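Local coordinates for sortase family protein (Streptococcus agalactiae, PDB 4D7W) that probably acts as a class C sortase, a transpeptidase helping to assemble the type 2b pilus on the surface of this Gram-positive streptococcus, at residues A[149-154]-A[182-187]; A[140-145]-A[188-193]; A[69-74]-A[125-130]; A[119-124]-A[169-174]. All blocks are in the same frame, centred on the assembly; numbering follows the deposited sequence.

Contact 1: A[149-154]-A[182-187]. With EDO (1,2-ethanediol), chain B.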
# COMPACT_ATOMS: atom_id res chain seq x y z
N ILE A 149 -5.42 -13.18 -8.58
CA ILE A 149 -4.77 -13.78 -7.42
C ILE A 149 -3.72 -14.79 -7.87
O ILE A 149 -4.06 -15.75 -8.55
CB ILE A 149 -5.79 -14.47 -6.50
CG1 ILE A 149 -6.88 -13.47 -6.09
CG2 ILE A 149 -5.09 -15.04 -5.28
CD1 ILE A 149 -8.04 -14.07 -5.32
N ARG A 150 -2.45 -14.58 -7.52
CA ARG A 150 -1.38 -15.47 -7.96
C ARG A 150 -0.47 -15.87 -6.81
O ARG A 150 -0.18 -15.06 -5.91
CB ARG A 150 -0.51 -14.82 -9.04
CG ARG A 150 -1.22 -14.40 -10.31
CD ARG A 150 -0.87 -15.33 -11.45
NE ARG A 150 -1.47 -14.90 -12.71
CZ ARG A 150 -2.77 -15.02 -13.01
NH1 ARG A 150 -3.61 -15.55 -12.13
NH2 ARG A 150 -3.23 -14.60 -14.18
N THR A 151 0.00 -17.11 -6.86
CA THR A 151 1.04 -17.60 -5.97
C THR A 151 2.33 -17.84 -6.76
O THR A 151 2.32 -18.54 -7.77
CB THR A 151 0.60 -18.89 -5.28
OG1 THR A 151 -0.60 -18.61 -4.55
CG2 THR A 151 1.67 -19.40 -4.32
N VAL A 152 3.42 -17.23 -6.31
CA VAL A 152 4.65 -17.19 -7.09
C VAL A 152 5.87 -17.40 -6.22
O VAL A 152 5.81 -17.22 -5.00
CB VAL A 152 4.80 -15.84 -7.84
CG1 VAL A 152 3.55 -15.56 -8.67
CG2 VAL A 152 5.07 -14.68 -6.86
N LYS A 153 6.97 -17.81 -6.84
CA LYS A 153 8.25 -17.90 -6.15
C LYS A 153 8.73 -16.52 -5.73
O LYS A 153 8.42 -15.52 -6.39
CB LYS A 153 9.31 -18.57 -7.03
CG LYS A 153 9.00 -19.99 -7.41
CD LYS A 153 10.26 -20.73 -7.81
CE LYS A 153 9.95 -22.11 -8.37
NZ LYS A 153 9.30 -22.01 -9.71
N PRO A 154 9.48 -16.44 -4.63
CA PRO A 154 9.96 -15.17 -4.08
C PRO A 154 10.67 -14.28 -5.09
O PRO A 154 10.57 -13.06 -4.98
CB PRO A 154 10.93 -15.61 -2.98
CG PRO A 154 10.37 -16.92 -2.53
CD PRO A 154 9.86 -17.59 -3.78
N HIS A 182 6.53 -19.35 -0.66
CA HIS A 182 6.03 -18.60 -1.80
C HIS A 182 5.44 -17.27 -1.39
O HIS A 182 5.34 -16.94 -0.21
CB HIS A 182 4.96 -19.40 -2.53
CG HIS A 182 5.52 -20.57 -3.28
ND1 HIS A 182 6.18 -21.60 -2.64
CD2 HIS A 182 5.54 -20.86 -4.60
CE1 HIS A 182 6.57 -22.48 -3.55
NE2 HIS A 182 6.20 -22.06 -4.74
N ARG A 183 5.01 -16.51 -2.39
CA ARG A 183 4.35 -15.24 -2.13
C ARG A 183 2.96 -15.29 -2.73
O ARG A 183 2.76 -15.68 -3.89
CB ARG A 183 5.17 -14.08 -2.70
CG ARG A 183 6.61 -14.00 -2.15
CD ARG A 183 6.64 -13.77 -0.63
NE ARG A 183 7.98 -13.81 -0.04
CZ ARG A 183 8.48 -14.82 0.68
NH1 ARG A 183 7.75 -15.90 0.91
NH2 ARG A 183 9.72 -14.75 1.16
N LEU A 184 1.99 -14.91 -1.91
CA LEU A 184 0.62 -14.75 -2.38
C LEU A 184 0.43 -13.29 -2.84
O LEU A 184 0.66 -12.37 -2.06
CB LEU A 184 -0.37 -15.11 -1.27
CG LEU A 184 -1.84 -14.88 -1.62
CD1 LEU A 184 -2.25 -15.79 -2.77
CD2 LEU A 184 -2.70 -15.10 -0.40
N LEU A 185 0.05 -13.10 -4.10
CA LEU A 185 -0.15 -11.75 -4.62
C LEU A 185 -1.61 -11.52 -4.95
O LEU A 185 -2.17 -12.20 -5.80
CB LEU A 185 0.67 -11.51 -5.89
CG LEU A 185 2.12 -11.97 -5.93
CD1 LEU A 185 2.74 -11.62 -7.27
CD2 LEU A 185 2.90 -11.35 -4.80
N VAL A 186 -2.24 -10.56 -4.28
CA VAL A 186 -3.64 -10.27 -4.55
C VAL A 186 -3.71 -8.90 -5.24
O VAL A 186 -3.60 -7.87 -4.57
CB VAL A 186 -4.48 -10.28 -3.26
CG1 VAL A 186 -5.93 -9.91 -3.55
CG2 VAL A 186 -4.40 -11.68 -2.58
N ARG A 187 -3.85 -8.90 -6.56
CA ARG A 187 -3.94 -7.66 -7.35
C ARG A 187 -5.36 -7.12 -7.45
O ARG A 187 -6.29 -7.88 -7.73
CB ARG A 187 -3.39 -7.86 -8.76
CG ARG A 187 -3.08 -6.57 -9.50
CD ARG A 187 -2.61 -6.87 -10.91
NE ARG A 187 -3.72 -7.24 -11.78
CZ ARG A 187 -3.57 -7.65 -13.04
NH1 ARG A 187 -2.36 -7.76 -13.57
NH2 ARG A 187 -4.64 -7.95 -13.77
C1 EDO B . 1.93 -6.62 -14.38
O1 EDO B . 3.04 -7.02 -13.57
C2 EDO B . 0.81 -6.13 -13.48
O2 EDO B . 0.27 -7.24 -12.77
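Val-152 and Leu-185 meet at about a right angle, CG2 of the valine 3.9 Å from CD1 of the leucine, on the face that also carries Arg-150 and Arg-183. On the other face Ile-149 and Leu-184 run side by side in the same direction. There the isoleucine methyl CG2 stands opposite its own backbone N (chi1 -55° places CG1 beside that N) and reaches Leu-184 CD1 at 3.9 Å. The same CD1 touches Thr-151 OG1, whereas Thr-151 CG2 lies 3.7 Å from His-182 CB, the side chains crossing at roughly a right angle. Alternation of this kind follows from antiparallel pairing of strands 140-152 and 182-191 in the sortase beta-barrel: Arg-150 with Leu-185 and Val-152 with Arg-183 are hydrogen-bonded pairs, the shortest link being Leu-185 N to Arg-150 O at 2.7 Å. Past the strand end, Pro-154 CG sits over the centre of the Arg-183 guanidinium, 4.2 Å above its plane. Arg-183 NH1 also donates to His-182 O (2.9 Å), 65° out of the carbonyl plane, and the side chain packs on Cys-174, probably as the family's active-site arginine. Arg-187 salt-bridges Asp-147 through NE and hydrogen-bonds a 1,2-ethanediol through NH1.

Contact 2: A[140-145]-A[188-193]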
# COMPACT_ATOMS: atom_id res chain seq x y z
N GLU A 140 -9.28 11.39 2.07
CA GLU A 140 -9.80 10.76 0.86
C GLU A 140 -9.77 9.24 0.88
O GLU A 140 -8.99 8.63 1.60
CB GLU A 140 -9.04 11.28 -0.35
CG GLU A 140 -9.61 12.62 -0.84
CD GLU A 140 -8.59 13.45 -1.57
OE1 GLU A 140 -7.41 13.04 -1.60
OE2 GLU A 140 -8.95 14.52 -2.10
N THR A 141 -10.61 8.65 0.06
CA THR A 141 -10.75 7.21 -0.01
C THR A 141 -10.37 6.72 -1.40
O THR A 141 -10.71 7.36 -2.41
CB THR A 141 -12.17 6.77 0.34
OG1 THR A 141 -12.40 7.01 1.73
CG2 THR A 141 -12.36 5.30 0.07
N TYR A 142 -9.63 5.62 -1.43
CA TYR A 142 -9.19 4.98 -2.67
C TYR A 142 -9.63 3.53 -2.66
O TYR A 142 -9.24 2.78 -1.78
CB TYR A 142 -7.67 5.08 -2.83
CG TYR A 142 -7.20 6.50 -2.83
CD1 TYR A 142 -7.02 7.19 -1.63
CD2 TYR A 142 -6.98 7.18 -4.02
CE1 TYR A 142 -6.64 8.52 -1.62
CE2 TYR A 142 -6.58 8.50 -4.02
CZ TYR A 142 -6.41 9.16 -2.81
OH TYR A 142 -6.00 10.46 -2.80
N THR A 143 -10.43 3.13 -3.64
CA THR A 143 -11.00 1.79 -3.65
C THR A 143 -10.39 0.91 -4.72
O THR A 143 -10.20 1.34 -5.86
CB THR A 143 -12.51 1.84 -3.86
OG1 THR A 143 -13.06 2.83 -2.98
CG2 THR A 143 -13.14 0.47 -3.60
N TYR A 144 -10.10 -0.33 -4.34
CA TYR A 144 -9.50 -1.30 -5.26
C TYR A 144 -10.32 -2.58 -5.22
O TYR A 144 -10.86 -2.95 -4.18
CB TYR A 144 -8.02 -1.57 -4.90
CG TYR A 144 -7.17 -0.40 -5.33
CD1 TYR A 144 -7.02 0.70 -4.51
CD2 TYR A 144 -6.55 -0.38 -6.58
CE1 TYR A 144 -6.28 1.83 -4.92
CE2 TYR A 144 -5.81 0.71 -7.00
CZ TYR A 144 -5.67 1.81 -6.16
OH TYR A 144 -4.94 2.90 -6.57
N GLN A 145 -10.40 -3.25 -6.37
CA GLN A 145 -11.21 -4.46 -6.50
C GLN A 145 -10.35 -5.62 -7.00
O GLN A 145 -9.64 -5.49 -8.01
CB GLN A 145 -12.38 -4.18 -7.45
CG GLN A 145 -13.09 -5.42 -7.90
CD GLN A 145 -14.17 -5.11 -8.90
OE1 GLN A 145 -14.12 -5.58 -10.04
NE2 GLN A 145 -15.14 -4.32 -8.50
N GLY A 188 -5.52 -5.81 -7.26
CA GLY A 188 -6.80 -5.17 -7.48
C GLY A 188 -6.61 -3.96 -8.39
O GLY A 188 -5.50 -3.45 -8.52
N HIS A 189 -7.68 -3.53 -9.06
CA HIS A 189 -7.60 -2.30 -9.86
C HIS A 189 -8.50 -1.24 -9.25
O HIS A 189 -9.47 -1.56 -8.58
CB HIS A 189 -7.99 -2.55 -11.32
CG HIS A 189 -9.38 -3.09 -11.49
ND1 HIS A 189 -9.64 -4.44 -11.62
CD2 HIS A 189 -10.58 -2.47 -11.57
CE1 HIS A 189 -10.94 -4.62 -11.77
NE2 HIS A 189 -11.54 -3.44 -11.74
N ARG A 190 -8.16 0.03 -9.51
CA ARG A 190 -8.94 1.16 -9.02
C ARG A 190 -10.38 1.13 -9.53
O ARG A 190 -10.61 0.98 -10.74
CB ARG A 190 -8.30 2.48 -9.46
CG ARG A 190 -8.93 3.68 -8.81
CD ARG A 190 -8.33 3.99 -7.46
NE ARG A 190 -8.73 5.33 -7.06
CZ ARG A 190 -8.09 6.43 -7.42
NH1 ARG A 190 -6.99 6.36 -8.16
NH2 ARG A 190 -8.53 7.62 -7.01
N VAL A 191 -11.33 1.29 -8.62
CA VAL A 191 -12.74 1.40 -8.98
C VAL A 191 -13.28 2.62 -8.25
O VAL A 191 -12.63 3.10 -7.35
CB VAL A 191 -13.54 0.12 -8.60
CG1 VAL A 191 -13.04 -1.07 -9.39
CG2 VAL A 191 -13.45 -0.17 -7.11
N PRO A 192 -14.46 3.14 -8.66
CA PRO A 192 -15.06 4.28 -7.97
C PRO A 192 -15.37 3.98 -6.49
O PRO A 192 -15.68 2.83 -6.16
CB PRO A 192 -16.37 4.53 -8.76
CG PRO A 192 -16.11 3.97 -10.11
CD PRO A 192 -15.19 2.77 -9.89
N ASN A 193 -15.29 4.99 -5.63
CA ASN A 193 -15.68 4.79 -4.22
C ASN A 193 -17.17 4.48 -4.06
O ASN A 193 -18.00 4.92 -4.85
CB ASN A 193 -15.33 6.03 -3.39
CG ASN A 193 -13.86 6.26 -3.31
OD1 ASN A 193 -13.06 5.34 -3.55
ND2 ASN A 193 -13.46 7.48 -2.97
O HOH W 1 -10.67 8.01 -5.04
O HOH W 2 -11.38 4.80 -5.80
O HOH W 3 -14.22 -3.09 -12.46
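Thr-141 meets Asn-193 through its carbonyl: Asn-193 ND2 donates to Thr-141 O at 2.8 Å from well above the carbonyl plane, while water 1 donates to the same oxygen. Next, the Tyr-142 ring lies against Arg-190, with CD2 over one guanidinium face, offset toward the rim and 3.4 Å from NH2; the two planes are 55° apart. Thr-143 gives its hydroxyl proton from OG1 to Asn-193 OD1 (2.6 Å), and its CG2 packs on Val-191 CG2 at 3.6 Å. Water 2 joins the Thr-143 N-H, Arg-190 NE, Val-191 O and Asn-193 OD1. Tyr-144 faces Arg-190 as a non-hydrogen-bonded pair of antiparallel strands; a bend at chi2 (86°) carries Arg-190 CD to within 3.7 Å of Tyr-144 CZ. Gln-145 and His-189 form a hydrogen-bonded antiparallel pair of the sortase barrel, with Gln-145 N to His-189 O at 2.9 Å and His-189 N to Gln-145 O at 3.0 Å, and the two side chains run alongside each other. Both Tyr-144 OH and Arg-190 NH1 bond to Asp-167, the arginine as a salt bridge. Because water 1 at NH2 and water 2 at NE lie in the guanidinium plane, Arg-190 is gripped on all three nitrogens, which fixes its rotation and probably stabilises its positive charge.

Contact 3: A[69-74]-A[125-130]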
# COMPACT_ATOMS: atom_id res chain seq x y z
N PRO A 69 -12.83 -5.09 4.77
CA PRO A 69 -14.06 -5.47 5.48
C PRO A 69 -14.30 -6.96 5.48
O PRO A 69 -14.77 -7.48 6.49
CB PRO A 69 -15.14 -4.75 4.68
CG PRO A 69 -14.46 -3.51 4.20
CD PRO A 69 -13.05 -3.94 3.87
N LYS A 70 -13.99 -7.64 4.39
CA LYS A 70 -14.31 -9.05 4.30
C LYS A 70 -13.56 -9.88 5.35
O LYS A 70 -14.11 -10.86 5.87
CB LYS A 70 -14.00 -9.59 2.90
CG LYS A 70 -14.53 -10.99 2.70
CD LYS A 70 -14.17 -11.56 1.34
CE LYS A 70 -14.91 -12.86 1.10
NZ LYS A 70 -14.48 -13.48 -0.18
N ILE A 71 -12.34 -9.49 5.68
CA ILE A 71 -11.54 -10.23 6.65
C ILE A 71 -11.26 -9.42 7.91
O ILE A 71 -10.37 -9.77 8.69
CB ILE A 71 -10.21 -10.71 6.04
CG1 ILE A 71 -9.35 -9.50 5.62
CG2 ILE A 71 -10.46 -11.63 4.86
CD1 ILE A 71 -8.08 -9.87 4.88
N ASN A 72 -12.01 -8.34 8.10
CA ASN A 72 -11.97 -7.54 9.33
C ASN A 72 -10.59 -6.98 9.67
O ASN A 72 -10.13 -7.04 10.83
CB ASN A 72 -12.49 -8.37 10.50
CG ASN A 72 -13.85 -8.98 10.22
OD1 ASN A 72 -13.97 -10.18 9.94
ND2 ASN A 72 -14.89 -8.15 10.28
N ILE A 73 -9.93 -6.44 8.66
CA ILE A 73 -8.65 -5.81 8.82
C ILE A 73 -8.78 -4.31 8.66
O ILE A 73 -9.37 -3.81 7.70
CB ILE A 73 -7.62 -6.35 7.80
CG1 ILE A 73 -7.30 -7.82 8.07
CG2 ILE A 73 -6.36 -5.49 7.81
CD1 ILE A 73 -6.65 -8.10 9.43
N LYS A 74 -8.22 -3.58 9.62
CA LYS A 74 -8.03 -2.15 9.49
C LYS A 74 -6.69 -1.85 10.13
O LYS A 74 -6.54 -1.99 11.35
CB LYS A 74 -9.17 -1.37 10.17
CG LYS A 74 -9.13 0.12 9.86
CD LYS A 74 -10.31 0.88 10.46
CE LYS A 74 -9.96 1.51 11.81
NZ LYS A 74 -10.83 2.68 12.17
N ASP A 125 -5.79 -15.00 2.01
CA ASP A 125 -6.26 -16.04 1.11
C ASP A 125 -7.79 -16.11 1.03
O ASP A 125 -8.33 -16.78 0.17
CB ASP A 125 -5.69 -17.40 1.53
CG ASP A 125 -6.06 -17.79 2.95
OD1 ASP A 125 -6.17 -16.91 3.83
OD2 ASP A 125 -6.24 -18.99 3.20
N LYS A 126 -8.49 -15.43 1.94
CA LYS A 126 -9.95 -15.47 1.90
C LYS A 126 -10.51 -14.54 0.80
O LYS A 126 -11.67 -14.66 0.40
CB LYS A 126 -10.55 -15.10 3.26
CG LYS A 126 -10.14 -16.02 4.44
CD LYS A 126 -10.62 -17.44 4.24
CE LYS A 126 -10.44 -18.28 5.52
NZ LYS A 126 -9.01 -18.40 5.97
N LEU A 127 -9.68 -13.61 0.33
CA LEU A 127 -10.10 -12.68 -0.72
C LEU A 127 -10.30 -13.37 -2.05
O LEU A 127 -9.57 -14.31 -2.40
CB LEU A 127 -9.07 -11.57 -0.88
CG LEU A 127 -8.94 -10.63 0.32
CD1 LEU A 127 -7.95 -9.52 0.02
CD2 LEU A 127 -10.30 -10.06 0.66
N LYS A 128 -11.27 -12.87 -2.80
CA LYS A 128 -11.71 -13.50 -4.04
C LYS A 128 -11.83 -12.43 -5.14
O LYS A 128 -12.01 -11.26 -4.83
CB LYS A 128 -13.04 -14.20 -3.80
CG LYS A 128 -13.37 -15.29 -4.77
CD LYS A 128 -14.55 -16.10 -4.24
CE LYS A 128 -14.36 -16.50 -2.78
NZ LYS A 128 -15.50 -17.33 -2.28
N VAL A 129 -11.71 -12.83 -6.41
CA VAL A 129 -11.98 -11.86 -7.49
C VAL A 129 -13.33 -11.18 -7.25
O VAL A 129 -14.31 -11.84 -6.89
CB VAL A 129 -11.99 -12.53 -8.90
CG1 VAL A 129 -12.36 -11.51 -9.97
CG2 VAL A 129 -10.65 -13.15 -9.21
N GLY A 130 -13.37 -9.87 -7.42
CA GLY A 130 -14.58 -9.11 -7.13
C GLY A 130 -14.65 -8.42 -5.78
O GLY A 130 -15.37 -7.44 -5.63
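The connection of a beta hairpin, between antiparallel strands 62-68 and 73-79 of the sortase barrel, brings Lys-70 and Ile-71 against the loop 125-130 that leads into strand 132-137. A G1 beta bulge, in which Asn-72 and Ile-73 both face Ile-68, returns the chain to the second strand. Asn-72 has positive backbone angles, as expected at the first position of such a bulge, and a weak bond from Asn-72 N to Pro-69 O spans the turn. The outer part of the contact is polar. Lys-70 is fully extended, CG lying trans to the backbone N (chi1 -170°) and every later torsion also extended, and this stretches the ammonium group across to the loop. There Lys-70 NZ donates to Lys-126 O at 3.1 Å, tilted 23° from the carbonyl plane. The stronger partner of this amine is Asp-131, whose OD2 forms a salt bridge with it and also accepts the N-H of Lys-128. That carboxylate probably offsets the nearness of two like charges, since Lys-128 NZ is 4.5 Å from Lys-70 NZ. On the inner side the contact turns apolar. Leu-127, buried and touching Ile-68, directs CD2 to 4.2 Å from Lys-70 CD, on the aliphatic stem of the lysine; its approach to Ile-71 CG2 is looser, at 4.5 Å. In Ile-71 the CG1 branch sits between the backbone N and carbonyl carbon, leaving CG2 as the branch that meets the loop, 3.8 Å from Lys-126 CB.

Contact 4: A[119-124]-A[169-174]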
# COMPACT_ATOMS: atom_id res chain seq x y z
N ARG A 119 -2.94 -10.68 13.52
CA ARG A 119 -3.34 -11.35 12.29
C ARG A 119 -2.57 -10.81 11.09
O ARG A 119 -2.03 -11.59 10.30
CB ARG A 119 -4.85 -11.21 12.06
CG ARG A 119 -5.71 -12.07 12.99
CD ARG A 119 -7.21 -11.81 12.83
NE ARG A 119 -7.63 -10.50 13.31
CZ ARG A 119 -8.16 -9.55 12.55
NH1 ARG A 119 -8.36 -9.77 11.25
NH2 ARG A 119 -8.52 -8.38 13.07
N LEU A 120 -2.50 -9.49 10.97
CA LEU A 120 -1.90 -8.84 9.80
C LEU A 120 -2.60 -9.33 8.51
O LEU A 120 -3.81 -9.20 8.37
CB LEU A 120 -0.40 -9.10 9.76
CG LEU A 120 0.32 -8.59 11.02
CD1 LEU A 120 1.72 -9.18 11.18
CD2 LEU A 120 0.38 -7.07 11.02
N PHE A 121 -1.84 -9.88 7.57
CA PHE A 121 -2.43 -10.41 6.34
C PHE A 121 -2.66 -11.94 6.39
O PHE A 121 -2.67 -12.60 5.36
CB PHE A 121 -1.56 -10.06 5.14
CG PHE A 121 -1.80 -8.67 4.57
CD1 PHE A 121 -2.84 -7.87 5.05
CD2 PHE A 121 -0.99 -8.17 3.55
CE1 PHE A 121 -3.06 -6.60 4.52
CE2 PHE A 121 -1.22 -6.90 3.01
CZ PHE A 121 -2.25 -6.12 3.51
N SER A 122 -2.85 -12.48 7.60
CA SER A 122 -3.14 -13.92 7.78
C SER A 122 -4.23 -14.44 6.86
O SER A 122 -4.10 -15.51 6.27
CB SER A 122 -3.54 -14.21 9.22
OG SER A 122 -2.41 -14.33 10.06
N ASP A 123 -5.31 -13.69 6.74
CA ASP A 123 -6.48 -14.20 6.04
C ASP A 123 -6.57 -13.69 4.61
O ASP A 123 -7.66 -13.69 4.02
CB ASP A 123 -7.75 -13.84 6.81
CG ASP A 123 -7.86 -14.58 8.14
OD1 ASP A 123 -7.34 -15.71 8.22
OD2 ASP A 123 -8.43 -14.03 9.09
N LEU A 124 -5.43 -13.29 4.05
CA LEU A 124 -5.42 -12.71 2.71
C LEU A 124 -5.95 -13.72 1.69
O LEU A 124 -6.50 -13.36 0.66
CB LEU A 124 -4.01 -12.25 2.32
CG LEU A 124 -4.03 -11.14 1.27
CD1 LEU A 124 -4.64 -9.88 1.87
CD2 LEU A 124 -2.64 -10.86 0.70
N GLN A 169 -3.16 -1.95 -7.44
CA GLN A 169 -2.56 -2.09 -6.12
C GLN A 169 -2.53 -3.58 -5.77
O GLN A 169 -3.54 -4.27 -5.89
CB GLN A 169 -3.35 -1.30 -5.08
CG GLN A 169 -2.74 -1.24 -3.68
CD GLN A 169 -3.41 -0.20 -2.81
OE1 GLN A 169 -4.25 -0.53 -1.98
NE2 GLN A 169 -3.07 1.07 -3.02
N THR A 170 -1.36 -4.08 -5.37
CA THR A 170 -1.22 -5.49 -5.02
C THR A 170 -0.93 -5.64 -3.54
O THR A 170 -0.12 -4.89 -2.98
CB THR A 170 -0.09 -6.16 -5.83
OG1 THR A 170 -0.45 -6.16 -7.21
CG2 THR A 170 0.15 -7.62 -5.39
N LEU A 171 -1.62 -6.58 -2.90
CA LEU A 171 -1.36 -6.91 -1.51
C LEU A 171 -0.57 -8.22 -1.49
O LEU A 171 -0.95 -9.20 -2.14
CB LEU A 171 -2.68 -7.03 -0.72
CG LEU A 171 -3.68 -5.88 -0.88
CD1 LEU A 171 -4.91 -6.15 -0.03
CD2 LEU A 171 -3.06 -4.48 -0.54
N VAL A 172 0.55 -8.21 -0.78
CA VAL A 172 1.52 -9.29 -0.81
C VAL A 172 1.71 -9.88 0.58
O VAL A 172 1.88 -9.14 1.56
CB VAL A 172 2.90 -8.80 -1.31
CG1 VAL A 172 3.89 -9.97 -1.37
CG2 VAL A 172 2.75 -8.12 -2.68
N THR A 173 1.69 -11.20 0.68
CA THR A 173 2.05 -11.84 1.93
C THR A 173 2.72 -13.17 1.62
O THR A 173 2.84 -13.54 0.45
CB THR A 173 0.82 -12.06 2.84
OG1 THR A 173 1.27 -12.48 4.14
CG2 THR A 173 -0.15 -13.09 2.25
N CYS A 174 3.19 -13.87 2.65
CA CYS A 174 3.85 -15.17 2.49
C CYS A 174 2.85 -16.32 2.42
O CYS A 174 1.75 -16.23 2.95
CB CYS A 174 4.83 -15.44 3.64
SG CYS A 174 6.27 -14.35 3.67
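Phe-121 is set against strand 167-175 by its torsions: with chi1 at -84° and chi2 at -6° the ring plane nearly contains the CA-CB bond, and the CD2 edge is presented to the backbone. Val-172 O lies in the ring plane at that edge, 3.6 Å from CD2. Leu-124 swings CG to the side opposite its own N (chi1 -155°), so that CD1 comes over one face of the phenylalanine ring, 4.1 Å above it and offset toward the rim. Its other methyl, CD2, drops between two side chains of the strand, 3.7 Å from Thr-173 CG2 and 4.1 Å from Leu-171 CB. Leu-171 meets both partners at about a right angle, its CB also 4.0 Å from Phe-121 CE2, whereas Leu-124 and Thr-173 slide past each other in opposite directions. Thr-173 turns CG2 to the leucine and leaves OG1 to bond Gly-111 O, satisfying its polar atom within the barrel. Two successive beta turns shape the first segment: a type II' turn from Arg-119 to Ser-122 and a type I turn from Phe-121 to Leu-124. In the first, Arg-119 O accepts from both Ser-122 N (3.0 Å) and Ser-122 OG (2.8 Å). The segments thus meet by van der Waals packing, mostly apolar, with Leu-124 CD2 also resting on the Leu-171 carbonyl, and without a hydrogen bond between them. Residues 170-174 read Thr-Leu-Val-Thr-Cys, consistent with the TLXTC signature of sortases, which places Cys-174, probably the family's catalytic cysteine, near the end of this barrel strand.

Contacts 1 and 2 join the same two strands, 140-152 and 182-191, with centres 21 Å apart. Contact 1 keeps a regular ladder with aliphatic pairs, whereas contact 2 diverges at its far end, where Asn-193 side-chain bonds and waters take over. Contact 4 is the buried one, packed mostly through apolar side chains without hydrogen bonds between its segments; its strand 167-175 is the other neighbour of strand 182-191, so contacts 1 and 4 share backbone bonds such as Leu-184 N to Thr-173 O. Contact 3 is largely a surface contact of lysines, yet only 9 Å from contact 4 between centres; Arg-119, poorly ordered, probably hydrogen-bonds Asn-72 O. Ile-149 CD1 reaches the 125-130 loop, connecting contacts 1 and 3.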